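Local coordinates for methyl-coenzyme M reductase subunit gamma (Methanosarcina barkeri, PDB 1E6Y), which forms part of the methyl-coenzyme M reductase complex, which releases methane from methyl-coenzyme M with coenzyme B as reductant and nickel coenzyme F430 as cofactor, at residues Arg29-Asp33 and Glu34-Ala38. Sequence-based numbering, arbitrary orientation.
Sequences REISD and EDLTA
With chi1 at 74°, the side chain of Ser32 carries OG between its own backbone N and carbonyl carbon, and that puts the oxygen directly in front of the backbone N of Asp35. Asp35 in turn has CG beside its own N (chi1 -84°), which turns the carboxylate back alongside the Ser32 hydroxyl. Ser32 OG accepts from Asp35 N at 3.1 Å, the N-H pointing at it with an angle of 155°, while Asp35 CB lies alongside the same oxygen. A water completes the other half of the grip: it accepts from Ser32 N at 2.8 Å and donates to Asp35 OD2 at 2.7 Å, standing in where a direct side-chain bond back to the N-cap amide would make a capping box. This is a serine N-cap, where a loop running in extended form turns into helix 33-40. The first turn then closes in the usual i to i+4 way, Leu36 N bonding to Ser32 O and Thr37 N to Asp33 O, each at 3.0 Å. Thr37 OG1 also sits 3.0 Å from Asp33 O, but its proton has a rival acceptor in Glu131. The other carboxylate oxygen of Asp35, OD1, makes a salt bridge to Arg195 on strand 192-198, a pairing that should favour the charged carboxylate and leaves OD2 to the water. On the buried side, Ile31 reaches forward so that its CG1 lies 3.8 Å from Asp35 CB, while its CD1 rests on the N-CA bond of Leu36, 3.7 Å from Leu36 N. Helix 127-139 packs against Ile31 and Leu36 through Met138, and its Lys135 takes up the carbonyl oxygen of Ile31.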
loop_
_atom_site.group_PDB
_atom_site.type_symbol
_atom_site.label_atom_id
_atom_site.label_comp_id
_atom_site.label_asym_id
_atom_site.label_seq_id
_atom_site.Cartn_x
_atom_site.Cartn_y
_atom_site.Cartn_z
ATOM N N ARG C 29 -43.230 -11.452 36.980
ATOM C CA ARG C 29 -42.523 -12.383 37.846
ATOM C C ARG C 29 -41.503 -11.607 38.666
ATOM O O ARG C 29 -41.270 -10.414 38.458
ATOM C CB ARG C 29 -41.831 -13.474 37.019
ATOM C CG ARG C 29 -40.699 -12.888 36.168
ATOM C CD ARG C 29 -40.248 -13.893 35.120
ATOM N NE ARG C 29 -41.097 -13.951 33.946
ATOM C CZ ARG C 29 -41.167 -13.096 32.941
ATOM N NH1 ARG C 29 -40.395 -12.010 32.902
ATOM N NH2 ARG C 29 -42.016 -13.328 31.945
ATOM N N GLU C 30 -40.935 -12.300 39.647
ATOM C CA GLU C 30 -39.988 -11.715 40.585
ATOM C C GLU C 30 -38.641 -12.420 40.494
ATOM O O GLU C 30 -38.581 -13.635 40.317
ATOM C CB GLU C 30 -40.518 -11.843 42.016
ATOM C CG GLU C 30 -41.899 -11.257 42.234
ATOM C CD GLU C 30 -41.910 -10.198 43.315
ATOM O OE1 GLU C 30 -41.235 -9.157 43.138
ATOM O OE2 GLU C 30 -42.583 -10.413 44.348
ATOM N N ILE C 31 -37.566 -11.649 40.624
ATOM C CA ILE C 31 -36.243 -12.221 40.836
ATOM C C ILE C 31 -35.536 -11.470 41.965
ATOM O O ILE C 31 -35.593 -10.239 42.031
ATOM C CB ILE C 31 -35.387 -12.187 39.532
ATOM C CG1 ILE C 31 -34.072 -12.939 39.755
ATOM C CG2 ILE C 31 -35.125 -10.751 39.090
ATOM C CD1 ILE C 31 -33.282 -13.193 38.486
ATOM N N SER C 32 -34.991 -12.215 42.921
ATOM C CA SER C 32 -34.294 -11.609 44.052
ATOM C C SER C 32 -33.001 -10.944 43.592
ATOM O O SER C 32 -32.463 -11.280 42.534
ATOM C CB SER C 32 -33.985 -12.664 45.116
ATOM O OG SER C 32 -32.924 -13.512 44.711
ATOM N N ASP C 33 -32.496 -10.015 44.398
ATOM C CA ASP C 33 -31.258 -9.312 44.076
ATOM C C ASP C 33 -30.089 -10.280 43.928
ATOM O O ASP C 33 -29.299 -10.167 42.992
ATOM C CB ASP C 33 -30.929 -8.280 45.158
ATOM C CG ASP C 33 -31.931 -7.133 45.206
ATOM O OD1 ASP C 33 -31.948 -6.413 46.226
ATOM O OD2 ASP C 33 -32.694 -6.944 44.234
ATOM N N GLU C 34 -30.018 -11.260 44.822
ATOM C CA GLU C 34 -28.924 -12.224 44.815
ATOM C C GLU C 34 -28.995 -13.186 43.632
ATOM O O GLU C 34 -27.964 -13.568 43.079
ATOM C CB GLU C 34 -28.899 -13.014 46.123
ATOM C CG GLU C 34 -28.418 -12.208 47.324
ATOM C CD GLU C 34 -27.878 -13.081 48.446
ATOM O OE1 GLU C 34 -28.322 -14.243 48.580
ATOM O OE2 GLU C 34 -27.000 -12.603 49.194
ATOM N N ASP C 35 -30.209 -13.578 43.252
ATOM C CA ASP C 35 -30.399 -14.451 42.096
ATOM C C ASP C 35 -30.068 -13.736 40.796
ATOM O O ASP C 35 -29.503 -14.334 39.882
ATOM C CB ASP C 35 -31.838 -14.975 42.043
ATOM C CG ASP C 35 -32.049 -16.199 42.914
ATOM O OD1 ASP C 35 -31.061 -16.735 43.463
ATOM O OD2 ASP C 35 -33.212 -16.635 43.038
ATOM N N LEU C 36 -30.421 -12.454 40.720
ATOM C CA LEU C 36 -30.061 -11.623 39.575
ATOM C C LEU C 36 -28.542 -11.507 39.449
ATOM O O LEU C 36 -27.984 -11.692 38.369
ATOM C CB LEU C 36 -30.678 -10.228 39.717
ATOM C CG LEU C 36 -30.406 -9.240 38.577
ATOM C CD1 LEU C 36 -31.026 -9.742 37.280
ATOM C CD2 LEU C 36 -30.968 -7.881 38.946
ATOM N N THR C 37 -27.874 -11.245 40.569
ATOM C CA THR C 37 -26.418 -11.174 40.599
ATOM C C THR C 37 -25.794 -12.512 40.210
ATOM O O THR C 37 -24.778 -12.548 39.517
ATOM C CB THR C 37 -25.919 -10.759 41.997
ATOM O OG1 THR C 37 -26.421 -9.455 42.308
ATOM C CG2 THR C 37 -24.396 -10.726 42.047
ATOM N N ALA C 38 -26.451 -13.603 40.598
ATOM C CA ALA C 38 -25.964 -14.946 40.302
ATOM C C ALA C 38 -26.005 -15.255 38.810
ATOM O O ALA C 38 -25.023 -15.736 38.249
ATOM C CB ALA C 38 -26.776 -15.977 41.071
HETATM O O HOH W 1 -35.335 -15.018 42.799
#